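Local coordinates for aminotransferase, class I and II (Erwinia tasmaniensis, PDB 5Z0Q), which binds pyridoxal-5'-phosphate as a member of the class I and II aminotransferases, a family of the PLP-dependent aminotransferase clan, and forms a two-chain assembly, at residues Pro91-Phe96 with Leu251-Asn256; Glu71-Val76 with Ala281-Trp286; Pro315-Val320 with Ile330-Leu335. One frame throughout, in Å; residues are numbered along the deposited sequence.

Interaction 1 (Pro91-Phe96 with Leu251-Asn256)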
ATOM      1  N   PRO A  91       0.231  22.652  -5.579  1.00 33.91           N
ATOM      2  CA  PRO A  91       0.039  21.251  -5.995  1.00 34.99           C
ATOM      3  C   PRO A  91       1.259  20.369  -5.783  1.00 32.16           C
ATOM      4  O   PRO A  91       1.106  19.198  -5.416  1.00 39.95           O
ATOM      5  CB  PRO A  91      -0.320  21.380  -7.482  1.00 28.48           C
ATOM      6  CG  PRO A  91      -0.885  22.756  -7.614  1.00 25.83           C
ATOM      7  CD  PRO A  91      -0.097  23.600  -6.656  1.00 34.01           C
ATOM      8  N   GLU A  92       2.468  20.893  -5.993  1.00 28.51           N
ATOM      9  CA  GLU A  92       3.659  20.062  -5.846  1.00 29.52           C
ATOM     10  C   GLU A  92       3.980  19.736  -4.393  1.00 34.07           C
ATOM     11  O   GLU A  92       4.891  18.937  -4.146  1.00 36.03           O
ATOM     12  CB  GLU A  92       4.868  20.734  -6.507  1.00 28.41           C
ATOM     13  CG  GLU A  92       5.344  22.013  -5.836  1.00 26.41           C
ATOM     14  CD  GLU A  92       4.618  23.247  -6.337  1.00 40.54           C
ATOM     15  OE1 GLU A  92       3.588  23.099  -7.028  1.00 40.86           O
ATOM     16  OE2 GLU A  92       5.082  24.369  -6.042  1.00 40.10           O
ATOM     17  N   TRP A  93       3.265  20.325  -3.432  1.00 34.27           N
ATOM     18  CA  TRP A  93       3.465  19.976  -2.030  1.00 33.69           C
ATOM     19  C   TRP A  93       2.900  18.604  -1.691  1.00 27.71           C
ATOM     20  O   TRP A  93       3.292  18.022  -0.673  1.00 28.80           O
ATOM     21  CB  TRP A  93       2.815  21.018  -1.118  1.00 33.93           C
ATOM     22  CG  TRP A  93       3.411  22.387  -1.202  1.00 35.53           C
ATOM     23  CD1 TRP A  93       4.500  22.768  -1.931  1.00 37.94           C
ATOM     24  CD2 TRP A  93       2.948  23.562  -0.527  1.00 36.41           C
ATOM     25  NE1 TRP A  93       4.743  24.110  -1.751  1.00 40.91           N
ATOM     26  CE2 TRP A  93       3.804  24.619  -0.893  1.00 36.43           C
ATOM     27  CE3 TRP A  93       1.892  23.823   0.352  1.00 34.81           C
ATOM     28  CZ2 TRP A  93       3.637  25.916  -0.412  1.00 33.25           C
ATOM     29  CZ3 TRP A  93       1.728  25.111   0.829  1.00 31.14           C
ATOM     30  CH2 TRP A  93       2.596  26.139   0.447  1.00 34.47           C
ATOM     31  N   LEU A  94       1.996  18.078  -2.512  1.00 30.69           N
ATOM     32  CA  LEU A  94       1.274  16.863  -2.170  1.00 32.98           C
ATOM     33  C   LEU A  94       2.091  15.619  -2.498  1.00 30.21           C
ATOM     34  O   LEU A  94       2.785  15.561  -3.517  1.00 29.90           O
ATOM     35  CB  LEU A  94      -0.064  16.816  -2.909  1.00 27.48           C
ATOM     36  CG  LEU A  94      -1.023  17.973  -2.624  1.00 24.52           C
ATOM     37  CD1 LEU A  94      -2.305  17.816  -3.421  1.00 25.85           C
ATOM     38  CD2 LEU A  94      -1.323  18.067  -1.138  1.00 27.70           C
ATOM     39  N   VAL A  95       2.005  14.626  -1.615  1.00 31.47           N
ATOM     40  CA  VAL A  95       2.581  13.301  -1.829  1.00 32.94           C
ATOM     41  C   VAL A  95       1.535  12.296  -1.366  1.00 29.53           C
ATOM     42  O   VAL A  95       1.212  12.238  -0.174  1.00 29.09           O
ATOM     43  CB  VAL A  95       3.902  13.093  -1.072  1.00 26.76           C
ATOM     44  CG1 VAL A  95       4.390  11.664  -1.247  1.00 24.21           C
ATOM     45  CG2 VAL A  95       4.960  14.075  -1.549  1.00 24.18           C
ATOM     46  N   PHE A  96       0.999  11.511  -2.297  1.00 31.57           N
ATOM     47  CA  PHE A  96      -0.064  10.571  -1.971  1.00 25.86           C
ATOM     48  C   PHE A  96       0.511   9.274  -1.415  1.00 25.31           C
ATOM     49  O   PHE A  96       1.532   8.771  -1.893  1.00 26.29           O
ATOM     50  CB  PHE A  96      -0.919  10.288  -3.205  1.00 26.05           C
ATOM     51  CG  PHE A  96      -1.628  11.500  -3.738  1.00 31.32           C
ATOM     52  CD1 PHE A  96      -2.712  12.037  -3.062  1.00 31.95           C
ATOM     53  CD2 PHE A  96      -1.211  12.103  -4.912  1.00 33.03           C
ATOM     54  CE1 PHE A  96      -3.366  13.155  -3.546  1.00 33.58           C
ATOM     55  CE2 PHE A  96      -1.861  13.221  -5.404  1.00 30.71           C
ATOM     56  CZ  PHE A  96      -2.939  13.747  -4.721  1.00 34.84           C
ATOM     57  N   LEU A 251      -2.729  11.560   1.949  1.00 24.32           N
ATOM     58  CA  LEU A 251      -1.765  12.451   1.322  1.00 32.32           C
ATOM     59  C   LEU A 251      -0.982  13.187   2.398  1.00 28.04           C
ATOM     60  O   LEU A 251      -1.488  13.446   3.493  1.00 25.85           O
ATOM     61  CB  LEU A 251      -2.449  13.448   0.372  1.00 38.47           C
ATOM     62  CG  LEU A 251      -3.613  14.312   0.871  1.00 38.94           C
ATOM     63  CD1 LEU A 251      -3.131  15.582   1.567  1.00 29.80           C
ATOM     64  CD2 LEU A 251      -4.544  14.656  -0.282  1.00 36.12           C
ATOM     65  N   ALA A 252       0.263  13.517   2.069  1.00 28.53           N
ATOM     66  CA  ALA A 252       1.128  14.313   2.926  1.00 23.10           C
ATOM     67  C   ALA A 252       1.424  15.639   2.241  1.00 31.05           C
ATOM     68  O   ALA A 252       1.678  15.679   1.032  1.00 29.57           O
ATOM     69  CB  ALA A 252       2.433  13.576   3.238  1.00 24.57           C
ATOM     70  N   VAL A 253       1.388  16.720   3.012  1.00 32.17           N
ATOM     71  CA  VAL A 253       1.616  18.067   2.499  1.00 31.18           C
ATOM     72  C   VAL A 253       2.952  18.548   3.046  1.00 31.12           C
ATOM     73  O   VAL A 253       3.067  18.873   4.234  1.00 35.18           O
ATOM     74  CB  VAL A 253       0.481  19.024   2.880  1.00 33.19           C
ATOM     75  CG1 VAL A 253       0.678  20.372   2.203  1.00 30.93           C
ATOM     76  CG2 VAL A 253      -0.866  18.421   2.509  1.00 27.97           C
ATOM     77  N   ILE A 254       3.959  18.594   2.184  1.00 35.21           N
ATOM     78  CA  ILE A 254       5.306  19.009   2.550  1.00 30.18           C
ATOM     79  C   ILE A 254       5.666  20.234   1.719  1.00 34.90           C
ATOM     80  O   ILE A 254       6.103  20.115   0.573  1.00 32.66           O
ATOM     81  CB  ILE A 254       6.323  17.874   2.333  1.00 32.27           C
ATOM     82  CG1 ILE A 254       5.710  16.528   2.724  1.00 31.31           C
ATOM     83  CG2 ILE A 254       7.585  18.134   3.137  1.00 28.80           C
ATOM     84  CD1 ILE A 254       6.556  15.337   2.342  1.00 22.41           C
ATOM     85  N   PRO A 255       5.483  21.441   2.264  1.00 34.02           N
ATOM     86  CA  PRO A 255       5.833  22.645   1.495  1.00 32.25           C
ATOM     87  C   PRO A 255       7.326  22.803   1.265  1.00 34.52           C
ATOM     88  O   PRO A 255       7.725  23.382   0.247  1.00 36.28           O
ATOM     89  CB  PRO A 255       5.271  23.787   2.355  1.00 29.95           C
ATOM     90  CG  PRO A 255       4.258  23.140   3.247  1.00 28.79           C
ATOM     91  CD  PRO A 255       4.789  21.769   3.518  1.00 28.20           C
ATOM     92  N   ASN A 256       8.160  22.311   2.171  1.00 34.76           N
ATOM     93  CA  ASN A 256       9.602  22.446   2.007  1.00 39.48           C
ATOM     94  C   ASN A 256      10.077  21.546   0.872  1.00 35.49           C
ATOM     95  O   ASN A 256       9.802  20.341   0.888  1.00 37.35           O
ATOM     96  CB  ASN A 256      10.320  22.092   3.310  1.00 42.87           C
ATOM     97  CG  ASN A 256      11.786  22.490   3.302  1.00 38.02           C
ATOM     98  OD1 ASN A 256      12.506  22.255   2.331  1.00 40.35           O
ATOM     99  ND2 ASN A 256      12.236  23.097   4.394  1.00 39.03           N
TER
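Antiparallel strand pairing at one margin of the large mixed sheet joins Leu94-Phe96, outermost within this chain, to Leu251-Val253. Position and topology fit the PLP-binding large domain of fold-type I enzymes. Val95 and Ala252 form the hydrogen-bonded pair: Val95 N reaches Ala252 O at 2.9 Å, bent to 143° at the hydrogen, and Ala252 N returns a straighter bond to Val95 O at 2.8 Å. Past the strand, Ile254 N extends the ladder with an almost straight bond to Trp93 O at 3.0 Å. Trp93 then covers Pro255. With CG anti to its carbonyl carbon (chi1 -64°), the indole lies across the proline at about a right angle; Pro255 CA sits 3.5 Å from the centroid of the five-membered ring, 3° off its normal, a CH-pi contact. Pro255 CB is over the same ring system, 3.7 Å from Trp93 CE2. On the sheet face carrying Leu94, Phe96, Leu251 and Val253, Leu94 CD2 lies alongside Val253 CG2 at 3.7 Å, and Phe96 CD1 meets Leu251 CB obliquely at 3.7 Å. That face turns to helix 71-83. Val95 and Ile254 instead pack on helix 257-267, at whose N-cap Asn256 sits, its OD1 making weak bonds to Glu258 N and Leu259 N, while Leu251 and Val253 continue the sheet by backbone bonds to strand 232-236.

Interaction 2 (Glu71-Val76 with Ala281-Trp286)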
ATOM      1  N   GLU A  71      -5.359  13.492 -10.377  1.00 27.29           N
ATOM      2  CA  GLU A  71      -5.386  14.948 -10.440  1.00 29.98           C
ATOM      3  C   GLU A  71      -6.659  15.503  -9.814  1.00 28.01           C
ATOM      4  O   GLU A  71      -6.652  16.620  -9.285  1.00 30.50           O
ATOM      5  CB  GLU A  71      -5.259  15.420 -11.889  1.00 36.83           C
ATOM      6  CG  GLU A  71      -3.829  15.495 -12.401  1.00 48.78           C
ATOM      7  CD  GLU A  71      -3.753  15.914 -13.858  1.00 64.25           C
ATOM      8  OE1 GLU A  71      -4.424  15.277 -14.698  1.00 62.24           O
ATOM      9  OE2 GLU A  71      -3.029  16.885 -14.164  1.00 74.23           O
ATOM     10  N   ALA A  72      -7.753  14.739  -9.862  1.00 30.49           N
ATOM     11  CA  ALA A  72      -9.000  15.188  -9.254  1.00 24.37           C
ATOM     12  C   ALA A  72      -8.888  15.236  -7.735  1.00 26.14           C
ATOM     13  O   ALA A  72      -9.397  16.167  -7.101  1.00 36.96           O
ATOM     14  CB  ALA A  72     -10.149  14.277  -9.680  1.00 20.91           C
ATOM     15  N   LEU A  73      -8.228  14.242  -7.135  1.00 24.47           N
ATOM     16  CA  LEU A  73      -8.046  14.246  -5.686  1.00 22.45           C
ATOM     17  C   LEU A  73      -7.173  15.414  -5.244  1.00 28.39           C
ATOM     18  O   LEU A  73      -7.473  16.079  -4.245  1.00 28.32           O
ATOM     19  CB  LEU A  73      -7.441  12.920  -5.228  1.00 23.68           C
ATOM     20  CG  LEU A  73      -7.090  12.806  -3.742  1.00 21.07           C
ATOM     21  CD1 LEU A  73      -8.319  13.042  -2.881  1.00 17.60           C
ATOM     22  CD2 LEU A  73      -6.477  11.448  -3.441  1.00 23.37           C
ATOM     23  N   ALA A  74      -6.087  15.679  -5.974  1.00 34.34           N
ATOM     24  CA  ALA A  74      -5.234  16.816  -5.645  1.00 30.80           C
ATOM     25  C   ALA A  74      -5.981  18.133  -5.791  1.00 30.22           C
ATOM     26  O   ALA A  74      -5.751  19.070  -5.017  1.00 29.45           O
ATOM     27  CB  ALA A  74      -3.986  16.807  -6.527  1.00 20.70           C
ATOM     28  N   GLU A  75      -6.885  18.222  -6.768  1.00 30.07           N
ATOM     29  CA  GLU A  75      -7.644  19.450  -6.971  1.00 35.93           C
ATOM     30  C   GLU A  75      -8.648  19.667  -5.845  1.00 42.40           C
ATOM     31  O   GLU A  75      -8.749  20.770  -5.292  1.00 40.54           O
ATOM     32  CB  GLU A  75      -8.348  19.408  -8.327  1.00 35.98           C
ATOM     33  CG  GLU A  75      -9.211  20.624  -8.636  1.00 53.91           C
ATOM     34  CD  GLU A  75     -10.697  20.312  -8.596  1.00 66.92           C
ATOM     35  OE1 GLU A  75     -11.305  20.431  -7.511  1.00 62.76           O
ATOM     36  OE2 GLU A  75     -11.255  19.938  -9.650  1.00 62.92           O
ATOM     37  N   VAL A  76      -9.399  18.623  -5.486  1.00 35.90           N
ATOM     38  CA  VAL A  76     -10.412  18.771  -4.445  1.00 30.61           C
ATOM     39  C   VAL A  76      -9.763  18.931  -3.076  1.00 32.86           C
ATOM     40  O   VAL A  76     -10.337  19.565  -2.181  1.00 33.26           O
ATOM     41  CB  VAL A  76     -11.395  17.585  -4.480  1.00 27.57           C
ATOM     42  CG1 VAL A  76     -10.699  16.288  -4.098  1.00 27.02           C
ATOM     43  CG2 VAL A  76     -12.577  17.851  -3.567  1.00 23.64           C
ATOM     44  N   ALA A 281     -12.553   6.611  -4.585  1.00 29.01           N
ATOM     45  CA  ALA A 281     -13.384   6.815  -3.403  1.00 23.30           C
ATOM     46  C   ALA A 281     -12.984   8.079  -2.654  1.00 22.26           C
ATOM     47  O   ALA A 281     -13.849   8.823  -2.175  1.00 23.15           O
ATOM     48  CB  ALA A 281     -13.297   5.597  -2.486  1.00 20.02           C
ATOM     49  N   ALA A 282     -11.679   8.343  -2.541  1.00 23.34           N
ATOM     50  CA  ALA A 282     -11.227   9.527  -1.819  1.00 20.98           C
ATOM     51  C   ALA A 282     -11.634  10.806  -2.540  1.00 28.05           C
ATOM     52  O   ALA A 282     -11.943  11.815  -1.895  1.00 24.94           O
ATOM     53  CB  ALA A 282      -9.712   9.479  -1.627  1.00 19.07           C
ATOM     54  N   SER A 283     -11.634  10.785  -3.875  1.00 25.77           N
ATOM     55  CA  SER A 283     -12.079  11.953  -4.630  1.00 23.46           C
ATOM     56  C   SER A 283     -13.561  12.218  -4.399  1.00 31.01           C
ATOM     57  O   SER A 283     -13.953  13.336  -4.047  1.00 32.50           O
ATOM     58  CB  SER A 283     -11.791  11.761  -6.120  1.00 26.80           C
ATOM     59  OG  SER A 283     -10.404  11.860  -6.391  1.00 38.41           O
ATOM     60  N   ALA A 284     -14.399  11.193  -4.581  1.00 28.58           N
ATOM     61  CA  ALA A 284     -15.836  11.367  -4.390  1.00 29.27           C
ATOM     62  C   ALA A 284     -16.174  11.727  -2.949  1.00 30.52           C
ATOM     63  O   ALA A 284     -17.178  12.404  -2.700  1.00 32.34           O
ATOM     64  CB  ALA A 284     -16.578  10.098  -4.808  1.00 21.06           C
ATOM     65  N   ALA A 285     -15.354  11.287  -1.992  1.00 26.38           N
ATOM     66  CA  ALA A 285     -15.601  11.621  -0.594  1.00 28.71           C
ATOM     67  C   ALA A 285     -15.488  13.122  -0.363  1.00 25.89           C
ATOM     68  O   ALA A 285     -16.385  13.743   0.220  1.00 28.58           O
ATOM     69  CB  ALA A 285     -14.626  10.862   0.306  1.00 24.80           C
ATOM     70  N   TRP A 286     -14.394  13.725  -0.824  1.00 28.38           N
ATOM     71  CA  TRP A 286     -14.166  15.148  -0.616  1.00 29.50           C
ATOM     72  C   TRP A 286     -14.817  16.028  -1.674  1.00 29.93           C
ATOM     73  O   TRP A 286     -14.942  17.238  -1.454  1.00 35.05           O
ATOM     74  CB  TRP A 286     -12.661  15.439  -0.570  1.00 28.14           C
ATOM     75  CG  TRP A 286     -12.056  15.232   0.783  1.00 27.15           C
ATOM     76  CD1 TRP A 286     -12.722  15.094   1.966  1.00 29.80           C
ATOM     77  CD2 TRP A 286     -10.660  15.136   1.094  1.00 33.41           C
ATOM     78  NE1 TRP A 286     -11.828  14.921   2.995  1.00 30.83           N
ATOM     79  CE2 TRP A 286     -10.555  14.941   2.486  1.00 28.40           C
ATOM     80  CE3 TRP A 286      -9.489  15.195   0.331  1.00 31.36           C
ATOM     81  CZ2 TRP A 286      -9.327  14.806   3.132  1.00 23.40           C
ATOM     82  CZ3 TRP A 286      -8.271  15.062   0.975  1.00 27.74           C
ATOM     83  CH2 TRP A 286      -8.200  14.870   2.361  1.00 26.83           C
TER
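Ala72 touches Ser283 where helices 71-83 and 276-288 come together, its CB lying 4.1 Å from Ser283 OG. The next residue, Leu73, carries much of the packing. Its CB approaches Ser283 OG to 3.4 Å, so the small serine lets the two backbones come close, with Leu73 CA and Ser283 CA 4.8 Å apart. Although Leu73 N is also near that hydroxyl, the angle is too poor for a hydrogen bond; Leu73 N donates to Ser70 OG, and Ser283 OG is satisfied by Tyr279 O one turn back in its own helix. With CG anti to the backbone N (chi1 176°), Leu73 extends its branched end past Ser283. CD1 rests 4.0 Å from Ala282 CB and also 4.0 Å from Trp286 CE3, approaching the indole obliquely, while CD2 lies a little farther from the same alanine methyl.

The two helices run in roughly the same direction, their short segments inclined by 30° with axes 8.8 Å apart at closest approach. This is a largely apolar helix-helix interface within the PLP-dependent aminotransferase fold, in which the small residues Ala72, Ala282 and Ser283 make room for Leu73, Val76 and Trp286. Leu73 also reaches strand 94-97 of the large sheet.

One turn further on, Val76 meets Trp286 at about a right angle. Both methyls face the base of the tryptophan: CG2 is 3.8 Å from Trp286 CB, and CG1 stands slightly farther from that carbon. Val76 also touches Arg287. The indole nitrogen is held elsewhere, Trp286 NE1 donating to Asp209 OD2.

Interaction 3 (Pro315-Val320 with Ile330-Leu335)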
ATOM      1  N   PRO A 315     -20.420   5.634  39.022  1.00 35.26           N
ATOM      2  CA  PRO A 315     -19.579   5.985  40.174  1.00 45.35           C
ATOM      3  C   PRO A 315     -18.175   5.381  40.128  1.00 46.68           C
ATOM      4  O   PRO A 315     -17.716   4.753  41.087  1.00 51.94           O
ATOM      5  CB  PRO A 315     -20.383   5.436  41.352  1.00 42.97           C
ATOM      6  CG  PRO A 315     -21.012   4.199  40.788  1.00 39.13           C
ATOM      7  CD  PRO A 315     -21.295   4.487  39.323  1.00 39.58           C
ATOM      8  N   GLY A 316     -17.475   5.578  39.015  1.00 40.58           N
ATOM      9  CA  GLY A 316     -16.121   5.075  38.905  1.00 32.74           C
ATOM     10  C   GLY A 316     -15.440   5.446  37.605  1.00 35.30           C
ATOM     11  O   GLY A 316     -14.319   5.006  37.333  1.00 30.20           O
ATOM     12  N   LEU A 317     -16.109   6.261  36.793  1.00 34.02           N
ATOM     13  CA  LEU A 317     -15.608   6.640  35.483  1.00 28.30           C
ATOM     14  C   LEU A 317     -15.693   8.147  35.312  1.00 26.82           C
ATOM     15  O   LEU A 317     -16.654   8.781  35.760  1.00 29.53           O
ATOM     16  CB  LEU A 317     -16.397   5.945  34.366  1.00 33.02           C
ATOM     17  CG  LEU A 317     -16.538   4.427  34.473  1.00 27.21           C
ATOM     18  CD1 LEU A 317     -17.480   3.905  33.402  1.00 30.88           C
ATOM     19  CD2 LEU A 317     -15.181   3.751  34.373  1.00 24.54           C
ATOM     20  N   SER A 318     -14.679   8.715  34.665  1.00 27.83           N
ATOM     21  CA  SER A 318     -14.669  10.116  34.272  1.00 28.22           C
ATOM     22  C   SER A 318     -14.345  10.193  32.789  1.00 22.26           C
ATOM     23  O   SER A 318     -13.531   9.414  32.286  1.00 22.89           O
ATOM     24  CB  SER A 318     -13.645  10.925  35.077  1.00 24.91           C
ATOM     25  OG  SER A 318     -13.883  10.814  36.470  1.00 53.11           O
ATOM     26  N   MET A 319     -14.986  11.126  32.090  1.00 31.84           N
ATOM     27  CA  MET A 319     -14.762  11.261  30.657  1.00 31.01           C
ATOM     28  C   MET A 319     -14.871  12.720  30.248  1.00 24.09           C
ATOM     29  O   MET A 319     -15.835  13.402  30.610  1.00 29.23           O
ATOM     30  CB  MET A 319     -15.761  10.423  29.855  1.00 33.32           C
ATOM     31  CG  MET A 319     -15.638  10.611  28.356  1.00 26.16           C
ATOM     32  SD  MET A 319     -16.953   9.812  27.426  1.00 34.87           S
ATOM     33  CE  MET A 319     -16.462  10.227  25.755  1.00 42.55           C
ATOM     34  N   VAL A 320     -13.885  13.186  29.492  1.00 25.83           N
ATOM     35  CA  VAL A 320     -13.949  14.500  28.866  1.00 24.37           C
ATOM     36  C   VAL A 320     -14.770  14.394  27.590  1.00 26.89           C
ATOM     37  O   VAL A 320     -14.558  13.488  26.775  1.00 23.67           O
ATOM     38  CB  VAL A 320     -12.535  15.030  28.577  1.00 27.11           C
ATOM     39  CG1 VAL A 320     -12.588  16.204  27.615  1.00 36.37           C
ATOM     40  CG2 VAL A 320     -11.851  15.429  29.871  1.00 30.34           C
ATOM     41  N   ILE A 330     -12.185   7.448  28.272  1.00 24.96           N
ATOM     42  CA  ILE A 330     -12.845   7.269  29.563  1.00 27.70           C
ATOM     43  C   ILE A 330     -11.807   6.874  30.604  1.00 21.99           C
ATOM     44  O   ILE A 330     -11.076   5.893  30.420  1.00 22.04           O
ATOM     45  CB  ILE A 330     -13.954   6.207  29.482  1.00 26.06           C
ATOM     46  CG1 ILE A 330     -14.967   6.567  28.393  1.00 19.93           C
ATOM     47  CG2 ILE A 330     -14.643   6.049  30.831  1.00 20.84           C
ATOM     48  CD1 ILE A 330     -16.021   5.506  28.174  1.00 13.35           C
ATOM     49  N   ASP A 331     -11.757   7.626  31.704  1.00 22.52           N
ATOM     50  CA  ASP A 331     -10.873   7.307  32.822  1.00 22.21           C
ATOM     51  C   ASP A 331     -11.545   6.252  33.694  1.00 25.04           C
ATOM     52  O   ASP A 331     -12.566   6.523  34.334  1.00 26.82           O
ATOM     53  CB  ASP A 331     -10.553   8.563  33.629  1.00 27.83           C
ATOM     54  CG  ASP A 331      -9.514   8.316  34.718  1.00 34.05           C
ATOM     55  OD1 ASP A 331      -9.044   7.165  34.855  1.00 27.21           O
ATOM     56  OD2 ASP A 331      -9.162   9.278  35.435  1.00 32.93           O
ATOM     57  N   ALA A 332     -10.969   5.050  33.724  1.00 21.74           N
ATOM     58  CA  ALA A 332     -11.483   3.953  34.532  1.00 23.56           C
ATOM     59  C   ALA A 332     -10.596   3.659  35.737  1.00 29.01           C
ATOM     60  O   ALA A 332     -10.656   2.559  36.293  1.00 21.62           O
ATOM     61  CB  ALA A 332     -11.652   2.698  33.676  1.00 24.29           C
ATOM     62  N   SER A 333      -9.770   4.624  36.150  1.00 33.80           N
ATOM     63  CA  SER A 333      -8.905   4.418  37.304  1.00 29.88           C
ATOM     64  C   SER A 333      -9.693   4.290  38.601  1.00 28.56           C
ATOM     65  O   SER A 333      -9.198   3.678  39.553  1.00 29.81           O
ATOM     66  CB  SER A 333      -7.897   5.562  37.421  1.00 31.61           C
ATOM     67  OG  SER A 333      -8.555   6.805  37.593  1.00 31.57           O
ATOM     68  N   GLY A 334     -10.902   4.844  38.658  1.00 29.72           N
ATOM     69  CA  GLY A 334     -11.728   4.740  39.845  1.00 27.37           C
ATOM     70  C   GLY A 334     -12.292   3.364  40.118  1.00 34.69           C
ATOM     71  O   GLY A 334     -12.943   3.175  41.150  1.00 38.70           O
ATOM     72  N   LEU A 335     -12.063   2.398  39.227  1.00 32.57           N
ATOM     73  CA  LEU A 335     -12.587   1.053  39.433  1.00 26.87           C
ATOM     74  C   LEU A 335     -11.732   0.260  40.413  1.00 34.92           C
ATOM     75  O   LEU A 335     -12.258  -0.545  41.190  1.00 43.02           O
ATOM     76  CB  LEU A 335     -12.683   0.314  38.097  1.00 24.67           C
ATOM     77  CG  LEU A 335     -13.555   0.960  37.019  1.00 30.01           C
ATOM     78  CD1 LEU A 335     -13.570   0.106  35.760  1.00 25.94           C
ATOM     79  CD2 LEU A 335     -14.970   1.192  37.531  1.00 29.14           C
TER
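Ser318 and Asp331 form an antiparallel hydrogen-bonded pair in a beta hairpin, with Ser318 N donating to Asp331 O at 3.1 Å and Asp331 N donating to Ser318 O at 2.6 Å. Leu317 CA adds a CA-H...O contact to Asp331 O, so that carbonyl receives both an N-H and a C-H from the opposing segment. The side chains of Ser318 and Asp331 share one face and meet through their CB atoms, 4.2 Å apart. Asp331 has CG anti to its backbone N (chi1 -174°), which leaves its carboxylate to serve the turn ahead: OD1 accepts from Ser333 N at 2.9 Å, closing an Asx turn, and from Ser333 OG at 2.8 Å. Both donors come from the same face of the carboxylate plane, the amide 41° out of it, and together they restrain the rotation of the group.

Met319 and Ile330 lie on the other face, and Leu317 carries the apolar contact on to the turn at Ala332 and Leu335. The extended Met319 crosses Ile330 at a slant, bringing SD to 3.9 Å from Ile330 CG1. Ile330 CG2 meets Leu317 CB, while Leu317 CD2 reaches over to Ala332 CB at 3.7 Å and approaches Leu335 CD2 at 4.1 Å. Leu317, Met319 and Ile330 pack against Val311 of helix 290-313; Leu317 and Leu335 also touch Phe344 of helix 340-345 and Leu385 of helix 371-385. The short, weakly bonded strand about 318-319 is outermost in this five-stranded sheet within the chain, and strand 329-331 is flanked on its other side by strand 362-364.

Interactions 1 and 2 are adjoining layers of one region, their centres 15 Å apart. Helix 71-83 leads along the chain to strand 94-97, and packs on it: Phe96 CE1 lies 3.6 Å from Leu73 CD2, and Leu94 CD1 is 3.7 Å from Ala74 CB. Leu251 CD2 also reaches Trp286 CZ3, at 4.0 Å, linking the second segments of both contacts. Neither segment pair includes a residue of the PLP pocket; the side chains of Leu251 and Ala282 are each about 11 Å from a bound PLP. Interaction 3 belongs to a separate sheet across the chain's centre, its own centre 41 Å from those of interactions 1 and 2.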